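Local atomic coordinates of carbonic anhydrase (Coccomyxa sp. PA, PDB entry 3UCJ), a protein that probably catalyses the reversible hydration of carbon dioxide to hydrogencarbonate, as a zinc-dependent beta-class carbonic anhydrase. Residues A[18-23]-A[29-34]; A[56-61]-A[193-198]; A[164-169]-A[173-178]. All coordinates share one frame; numbering follows the deposited sequence.

Interaction 1: residues A[18-23]-A[29-34]; sequences KWADEC and TYFSKV. With PO4 (phosphate ion), chain E.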
# COMPACT_ATOMS: atom_id res chain seq x y z
N LYS A 18 -32.90 -20.15 4.06
CA LYS A 18 -34.33 -19.70 4.05
C LYS A 18 -34.50 -18.55 3.06
O LYS A 18 -35.47 -18.49 2.26
CB LYS A 18 -34.73 -19.38 5.50
CG LYS A 18 -36.18 -18.89 5.76
CD LYS A 18 -36.58 -19.31 7.21
CE LYS A 18 -37.72 -18.42 7.82
NZ LYS A 18 -38.40 -17.61 6.76
N TRP A 19 -33.51 -17.64 3.08
CA TRP A 19 -33.45 -16.58 2.08
C TRP A 19 -33.28 -17.09 0.66
O TRP A 19 -33.99 -16.64 -0.22
CB TRP A 19 -32.26 -15.60 2.41
CG TRP A 19 -31.99 -14.61 1.33
CD1 TRP A 19 -32.66 -13.45 1.07
CD2 TRP A 19 -30.93 -14.69 0.34
NE1 TRP A 19 -32.10 -12.80 -0.02
CE2 TRP A 19 -31.03 -13.55 -0.48
CE3 TRP A 19 -29.90 -15.62 0.08
CZ2 TRP A 19 -30.15 -13.29 -1.52
CZ3 TRP A 19 -29.01 -15.36 -0.94
CH2 TRP A 19 -29.14 -14.18 -1.73
N ALA A 20 -32.34 -18.01 0.40
CA ALA A 20 -32.12 -18.38 -1.00
C ALA A 20 -33.34 -19.18 -1.47
O ALA A 20 -33.69 -19.18 -2.65
CB ALA A 20 -30.91 -19.27 -1.12
N ASP A 21 -33.92 -19.92 -0.53
CA ASP A 21 -35.14 -20.73 -0.87
C ASP A 21 -36.32 -19.86 -1.32
O ASP A 21 -36.82 -20.00 -2.45
CB ASP A 21 -35.48 -21.66 0.29
CG ASP A 21 -36.74 -22.52 -0.02
OD1 ASP A 21 -37.62 -22.50 0.82
OD2 ASP A 21 -36.81 -23.13 -1.12
N GLU A 22 -36.70 -18.89 -0.49
CA GLU A 22 -37.70 -17.88 -0.88
C GLU A 22 -37.39 -17.10 -2.10
O GLU A 22 -38.30 -16.77 -2.90
CB GLU A 22 -37.96 -16.90 0.27
CG GLU A 22 -38.63 -17.57 1.42
CD GLU A 22 -38.51 -16.80 2.73
OE1 GLU A 22 -38.15 -15.58 2.68
OE2 GLU A 22 -38.77 -17.43 3.80
N CYS A 23 -36.13 -16.70 -2.29
CA CYS A 23 -35.80 -15.95 -3.50
C CYS A 23 -36.10 -16.73 -4.75
O CYS A 23 -36.63 -16.19 -5.74
CB CYS A 23 -34.30 -15.57 -3.53
SG CYS A 23 -34.04 -14.11 -2.38
N THR A 29 -35.11 -18.20 -11.84
CA THR A 29 -33.74 -17.97 -12.37
C THR A 29 -32.98 -16.88 -11.56
O THR A 29 -31.96 -16.41 -12.01
CB THR A 29 -33.64 -17.57 -13.90
OG1 THR A 29 -34.25 -16.28 -14.11
CG2 THR A 29 -34.25 -18.62 -14.85
N TYR A 30 -33.53 -16.50 -10.41
CA TYR A 30 -32.96 -15.41 -9.54
C TYR A 30 -31.44 -15.62 -9.35
O TYR A 30 -30.64 -14.67 -9.56
CB TYR A 30 -33.64 -15.46 -8.20
CG TYR A 30 -33.39 -14.24 -7.34
CD1 TYR A 30 -34.03 -13.02 -7.60
CD2 TYR A 30 -32.53 -14.33 -6.21
CE1 TYR A 30 -33.84 -11.91 -6.77
CE2 TYR A 30 -32.33 -13.22 -5.35
CZ TYR A 30 -32.97 -12.02 -5.64
OH TYR A 30 -32.78 -10.95 -4.79
N PHE A 31 -31.05 -16.85 -9.01
CA PHE A 31 -29.60 -17.18 -8.85
C PHE A 31 -29.04 -17.81 -10.13
O PHE A 31 -27.92 -17.48 -10.61
CB PHE A 31 -29.41 -18.10 -7.67
CG PHE A 31 -29.88 -17.51 -6.37
CD1 PHE A 31 -29.22 -16.36 -5.83
CD2 PHE A 31 -30.95 -18.07 -5.68
CE1 PHE A 31 -29.66 -15.79 -4.66
CE2 PHE A 31 -31.41 -17.52 -4.45
CZ PHE A 31 -30.73 -16.38 -3.93
N SER A 32 -29.83 -18.69 -10.78
CA SER A 32 -29.23 -19.43 -11.86
C SER A 32 -28.75 -18.53 -12.95
O SER A 32 -27.77 -18.85 -13.65
CB SER A 32 -30.16 -20.58 -12.42
OG SER A 32 -31.42 -20.03 -12.92
N LYS A 33 -29.43 -17.39 -13.19
CA LYS A 33 -28.95 -16.62 -14.33
C LYS A 33 -27.55 -15.97 -14.10
O LYS A 33 -26.91 -15.53 -15.07
CB LYS A 33 -29.91 -15.50 -14.72
CG LYS A 33 -30.15 -14.56 -13.58
CD LYS A 33 -31.11 -13.45 -13.91
CE LYS A 33 -31.63 -12.91 -12.60
NZ LYS A 33 -32.53 -11.85 -12.96
N VAL A 34 -27.10 -15.95 -12.83
CA VAL A 34 -25.75 -15.40 -12.57
C VAL A 34 -24.83 -16.52 -12.11
O VAL A 34 -23.79 -16.24 -11.45
CB VAL A 34 -25.80 -14.26 -11.50
CG1 VAL A 34 -26.52 -13.04 -12.15
CG2 VAL A 34 -26.48 -14.70 -10.21
P PO4 E . -32.98 -9.94 -16.00
O1 PO4 E . -33.99 -10.74 -15.29
O2 PO4 E . -32.30 -10.75 -17.10
O3 PO4 E . -33.59 -8.69 -16.62
O4 PO4 E . -31.95 -9.53 -15.01
O HOH W 1 -32.71 -10.65 -1.67
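Phe31 drives the edge of its ring against one face of the Trp19 indole in an offset edge-to-face pair, the centroid of the six-membered ring of Trp19 5.1 Å from that of Phe31 and the planes at 67°; Phe31 CE1 comes within 3.4 Å of Trp19 CH2. Phe31 CE2 packs on the methyl of Ala20, small enough to admit a ring against the helix. Sulfur-aromatic contact comes from Cys23, whose SG stands obliquely 4.3 Å from the centroid of the Tyr30 ring while its CB lies 3.4 Å from Tyr30 CD2. Tyr30 turns CG anti to its own N (chi1 -167°), which brings CD2 over the centre of the Phe31 ring. The polar link is a water that accepts from Trp19 NE1 at 2.8 Å and also bonds Tyr30 OH. With an alanine in place of this tyrosine, Cys23 would probably lose its closest ring, a Phe31 face its cover from CD2, and the water its phenol partner. From a second subunit, Gly191 packs on Phe31 and Gly193 on Trp19. With no direct hydrogen bond across it, the contact between helix 10-26 and the following loop rests on aromatic and sulfur packing, and water serves the indole N-H.

Interaction 2: residues A[56-61]-A[193-198]; sequences QLFNMA and GLVKEL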
# COMPACT_ATOMS: atom_id res chain seq x y z
N GLN A 56 -29.13 -4.12 -0.41
CA GLN A 56 -30.34 -3.89 0.39
C GLN A 56 -30.90 -2.49 0.16
O GLN A 56 -32.06 -2.35 -0.32
CB GLN A 56 -30.10 -4.08 1.90
CG GLN A 56 -29.53 -5.44 2.23
CD GLN A 56 -29.95 -5.92 3.60
OE1 GLN A 56 -29.86 -5.18 4.62
NE2 GLN A 56 -30.44 -7.17 3.65
N LEU A 57 -30.11 -1.44 0.39
CA LEU A 57 -30.72 -0.10 0.38
C LEU A 57 -31.21 0.35 -0.99
O LEU A 57 -32.10 1.22 -1.09
CB LEU A 57 -29.82 0.96 1.02
CG LEU A 57 -28.58 1.39 0.24
CD1 LEU A 57 -28.93 2.61 -0.49
CD2 LEU A 57 -27.42 1.63 1.27
N PHE A 58 -30.65 -0.22 -2.05
CA PHE A 58 -31.16 0.09 -3.35
C PHE A 58 -32.12 -0.99 -3.86
O PHE A 58 -32.49 -0.93 -5.05
CB PHE A 58 -30.04 0.26 -4.39
CG PHE A 58 -29.23 1.52 -4.21
CD1 PHE A 58 -27.83 1.46 -3.98
CD2 PHE A 58 -29.85 2.77 -4.24
CE1 PHE A 58 -27.10 2.64 -3.81
CE2 PHE A 58 -29.11 3.96 -4.04
CZ PHE A 58 -27.75 3.88 -3.80
N ASN A 59 -32.45 -1.98 -3.02
CA ASN A 59 -33.30 -3.13 -3.46
C ASN A 59 -32.81 -3.79 -4.73
O ASN A 59 -33.58 -3.99 -5.71
CB ASN A 59 -34.75 -2.63 -3.70
CG ASN A 59 -35.81 -3.76 -3.59
OD1 ASN A 59 -35.63 -4.79 -2.92
ND2 ASN A 59 -36.94 -3.53 -4.25
N MET A 60 -31.52 -4.10 -4.76
CA MET A 60 -30.88 -4.74 -5.92
C MET A 60 -30.72 -6.21 -5.71
O MET A 60 -30.55 -6.69 -4.55
CB MET A 60 -29.53 -4.15 -6.17
CG MET A 60 -29.69 -2.80 -6.78
SD MET A 60 -28.09 -2.02 -6.88
CE MET A 60 -28.37 -0.77 -8.12
N ALA A 61 -30.80 -6.95 -6.82
CA ALA A 61 -30.74 -8.40 -6.72
C ALA A 61 -29.28 -8.79 -7.01
O ALA A 61 -28.52 -7.96 -7.51
CB ALA A 61 -31.72 -9.05 -7.75
N GLY A 193 -32.59 5.37 6.54
CA GLY A 193 -32.50 4.48 5.37
C GLY A 193 -32.61 5.17 4.02
O GLY A 193 -32.67 4.50 2.98
N LEU A 194 -32.54 6.48 4.01
CA LEU A 194 -32.62 7.20 2.76
C LEU A 194 -31.28 7.70 2.25
O LEU A 194 -30.48 8.21 3.04
CB LEU A 194 -33.54 8.41 2.94
CG LEU A 194 -35.00 8.02 3.22
CD1 LEU A 194 -35.66 9.19 3.91
CD2 LEU A 194 -35.68 7.75 1.85
N VAL A 195 -31.14 7.62 0.93
CA VAL A 195 -30.10 8.21 0.12
C VAL A 195 -30.50 9.59 -0.41
O VAL A 195 -31.64 9.77 -0.90
CB VAL A 195 -29.78 7.26 -1.10
CG1 VAL A 195 -28.89 7.94 -2.23
CG2 VAL A 195 -29.14 5.97 -0.57
N LYS A 196 -29.58 10.53 -0.32
CA LYS A 196 -29.70 11.83 -1.00
C LYS A 196 -28.59 12.05 -2.03
O LYS A 196 -27.45 11.63 -1.84
CB LYS A 196 -29.76 12.95 0.08
CG LYS A 196 -29.41 14.35 -0.33
CD LYS A 196 -29.62 15.33 0.92
CE LYS A 196 -28.59 15.05 2.03
NZ LYS A 196 -28.65 15.95 3.26
N GLU A 197 -28.93 12.69 -3.14
CA GLU A 197 -27.97 13.05 -4.15
C GLU A 197 -27.25 14.36 -3.82
O GLU A 197 -27.85 15.46 -3.87
CB GLU A 197 -28.62 13.07 -5.55
CG GLU A 197 -27.71 13.39 -6.73
CD GLU A 197 -28.47 13.38 -8.06
OE1 GLU A 197 -29.62 13.88 -8.06
OE2 GLU A 197 -27.99 12.88 -9.10
N LEU A 198 -25.96 14.27 -3.51
CA LEU A 198 -25.14 15.46 -3.24
C LEU A 198 -24.60 16.13 -4.45
O LEU A 198 -24.45 17.36 -4.47
CB LEU A 198 -23.94 15.09 -2.37
CG LEU A 198 -23.84 15.45 -0.91
CD1 LEU A 198 -25.21 15.78 -0.13
CD2 LEU A 198 -22.88 14.45 -0.14
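Leu57 and Val195 meet methyl to methyl, joining the end of the short helix 54-57 to strand 194-202. The Leu57 side chain starts with CB directed at the strand. Its CG then lies between the backbone N and the carbonyl carbon (chi1 72°), an unusual choice for a helical leucine, and chi2 of 96° departs from the staggered values. The outcome is that CD1 makes two contacts at once: it reaches Val195 CG2 at 3.4 Å, tighter than usual for two carbons, and it lies 3.5 Å above the plane of the Phe58 ring, over its centre, as a CH-pi contact within the segment. A leucine suits this place because its branched, flexible apolar chain extends a methyl from the helix to the valine of the strand.

Val195 answers with CG2, which is anti to its carbonyl carbon and also touches Phe58 CE2 at 4.0 Å, obliquely to that ring. Both Leu57 and Phe58 cross the valine at about a right angle. Beta-branched and compact, valine is at home in a strand and offers a blunt surface to its two larger partners. The helix ends in a Schellman motif with Asn59, of positive phi, as C-prime; one of its bonds runs from Asn59 N to Gln56 O at 2.8 Å.

The Leu57 side chain lies about 12 Å from a bound zinc ion and about 8 Å from the side chain of the zinc ligand His103. Leu57 also rests on Tyr188 and Phe58 on Ile186, both of strand 182-189, the antiparallel neighbour of strand 194-202. Trp19 of a second subunit packs on Leu57 and its Leu13 on Val195, which places the helix end and one of the two outermost strands within this chain beneath a helix supplied by the partner.

Interaction 3: residues A[164-169]-A[173-178]; sequences NVCASP and AAWARG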
# COMPACT_ATOMS: atom_id res chain seq x y z
N ASN A 164 -11.72 12.28 -6.69
CA ASN A 164 -10.65 11.27 -6.86
C ASN A 164 -11.04 10.18 -7.89
O ASN A 164 -10.19 9.74 -8.65
CB ASN A 164 -10.35 10.59 -5.49
CG ASN A 164 -9.56 11.57 -4.58
OD1 ASN A 164 -8.99 12.52 -5.11
ND2 ASN A 164 -9.68 11.44 -3.25
N VAL A 165 -12.29 9.78 -7.88
CA VAL A 165 -12.75 8.74 -8.85
C VAL A 165 -12.63 9.41 -10.27
O VAL A 165 -12.04 8.81 -11.20
CB VAL A 165 -14.17 8.31 -8.55
CG1 VAL A 165 -14.86 7.51 -9.78
CG2 VAL A 165 -14.26 7.42 -7.26
N CYS A 166 -13.15 10.63 -10.45
CA CYS A 166 -13.03 11.29 -11.74
C CYS A 166 -11.60 11.51 -12.23
O CYS A 166 -11.31 11.39 -13.45
CB CYS A 166 -13.78 12.64 -11.80
SG CYS A 166 -15.52 12.43 -11.52
N ALA A 167 -10.67 11.80 -11.31
CA ALA A 167 -9.28 12.01 -11.64
C ALA A 167 -8.43 10.73 -11.72
O ALA A 167 -7.24 10.80 -12.05
CB ALA A 167 -8.64 12.91 -10.54
N SER A 168 -9.03 9.61 -11.44
CA SER A 168 -8.30 8.38 -11.42
C SER A 168 -7.81 8.02 -12.79
O SER A 168 -8.50 8.32 -13.79
CB SER A 168 -9.09 7.22 -10.89
OG SER A 168 -10.26 6.82 -11.68
N PRO A 169 -6.65 7.35 -12.86
CA PRO A 169 -6.16 6.99 -14.21
C PRO A 169 -7.15 6.12 -14.94
O PRO A 169 -7.25 6.23 -16.18
CB PRO A 169 -4.83 6.25 -13.94
CG PRO A 169 -4.33 6.86 -12.61
CD PRO A 169 -5.64 7.07 -11.82
N ALA A 173 -8.72 7.33 -18.35
CA ALA A 173 -8.44 6.56 -19.56
C ALA A 173 -9.76 6.16 -20.26
O ALA A 173 -9.79 6.21 -21.51
CB ALA A 173 -7.51 5.34 -19.24
N ALA A 174 -10.81 5.82 -19.52
CA ALA A 174 -12.06 5.35 -20.04
C ALA A 174 -12.76 6.51 -20.77
O ALA A 174 -13.24 6.34 -21.94
CB ALA A 174 -12.94 4.85 -18.98
N TRP A 175 -12.80 7.66 -20.13
CA TRP A 175 -13.29 8.87 -20.81
C TRP A 175 -12.47 9.17 -22.09
O TRP A 175 -13.06 9.51 -23.11
CB TRP A 175 -13.35 10.07 -19.87
CG TRP A 175 -14.44 10.00 -18.81
CD1 TRP A 175 -15.51 9.17 -18.79
CD2 TRP A 175 -14.58 10.88 -17.66
NE1 TRP A 175 -16.30 9.46 -17.71
CE2 TRP A 175 -15.75 10.51 -17.01
CE3 TRP A 175 -13.82 11.97 -17.18
CZ2 TRP A 175 -16.18 11.14 -15.83
CZ3 TRP A 175 -14.28 12.63 -16.04
CH2 TRP A 175 -15.44 12.22 -15.40
N ALA A 176 -11.15 9.06 -22.06
CA ALA A 176 -10.35 9.39 -23.23
C ALA A 176 -10.64 8.47 -24.41
O ALA A 176 -10.32 8.87 -25.55
CB ALA A 176 -8.85 9.40 -22.94
N ARG A 177 -11.15 7.26 -24.16
CA ARG A 177 -11.46 6.32 -25.26
C ARG A 177 -12.94 6.35 -25.61
O ARG A 177 -13.43 5.51 -26.37
CB ARG A 177 -10.91 4.89 -24.97
CG ARG A 177 -11.68 4.08 -23.89
CD ARG A 177 -10.99 2.72 -23.52
NE ARG A 177 -11.66 2.08 -22.38
CZ ARG A 177 -11.12 1.99 -21.12
NH1 ARG A 177 -9.90 2.43 -20.85
NH2 ARG A 177 -11.83 1.42 -20.16
N GLY A 178 -13.67 7.29 -25.01
CA GLY A 178 -15.08 7.47 -25.25
C GLY A 178 -16.00 6.45 -24.66
O GLY A 178 -17.12 6.27 -25.12
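Cys166 and Trp175 touch across the corner where helix 146-167 gives way to helix 169-176. The cysteine holds SG anti to its carbonyl carbon, a common helical conformation, and meets the far end of the indole: SG is 3.9 Å from Trp175 CH2, and Cys166 CB stands almost as near to the same atom. This is an oblique sulfur-aromatic contact, SG being 5.1 Å from the centroid of the six-membered ring and 67° off its normal. A cysteine suits the place, being small enough to stay close to its helix and having a polarisable sulfur to offer the ring.

Trp175 has its CG anti to the carbonyl carbon as well, and its CB points at the other segment, which carries the benzo end of the long side chain over to Cys166. A tryptophan suits this spot because its length spans the 9.4 Å between Cys166 CA and Trp175 CA, while its NE1 is used elsewhere, donating to Leu181 O.

Ser168 is the N-cap of the second helix. With chi1 of 64° its OG does two things: it donates to Val165 O at 2.7 Å, in the carbonyl plane on a lone pair, and it bonds Val171 N in the first turn of the following helix. Val165 O accepts from Ser168 N too, so one carbonyl near the corner is gripped twice. Pro169 fits the first position after the cap, where its lack of an N-H costs no helical bond. Its O receives Ala173 N at 2.8 Å, the i to i+4 bond of that helix's own first turn. At the other end Gly178, with positive phi, closes the helix as C-prime of a Schellman motif.

Chemically, the corner itself rests on Ser168, bonded back to Val165 and ahead to Val171, and on apolar packing of a thiol and an indole between the helices.

Interactions 1 and 2 are buried contacts of apolar side chains without a direct hydrogen bond across them, whereas interaction 3 is partly buried and includes a backbone bond of the second helix's own first turn, while a cysteine-tryptophan contact spans the two helices. The centre of interaction 1, on the outlying N-terminal helix, is about 27 Å from the centre of the chain; interaction 2 sits nearer, between a short helix and an outer strand of the chain's sheet. Both are also packed by a second subunit, and they touch where Tyr30 OH packs on Ala61 CB, 3.7 Å away. Interaction 3 touches neither and meets a third subunit. Aromatic and sulfur groups mark interactions 1 and 3, aliphatic methyls interaction 2.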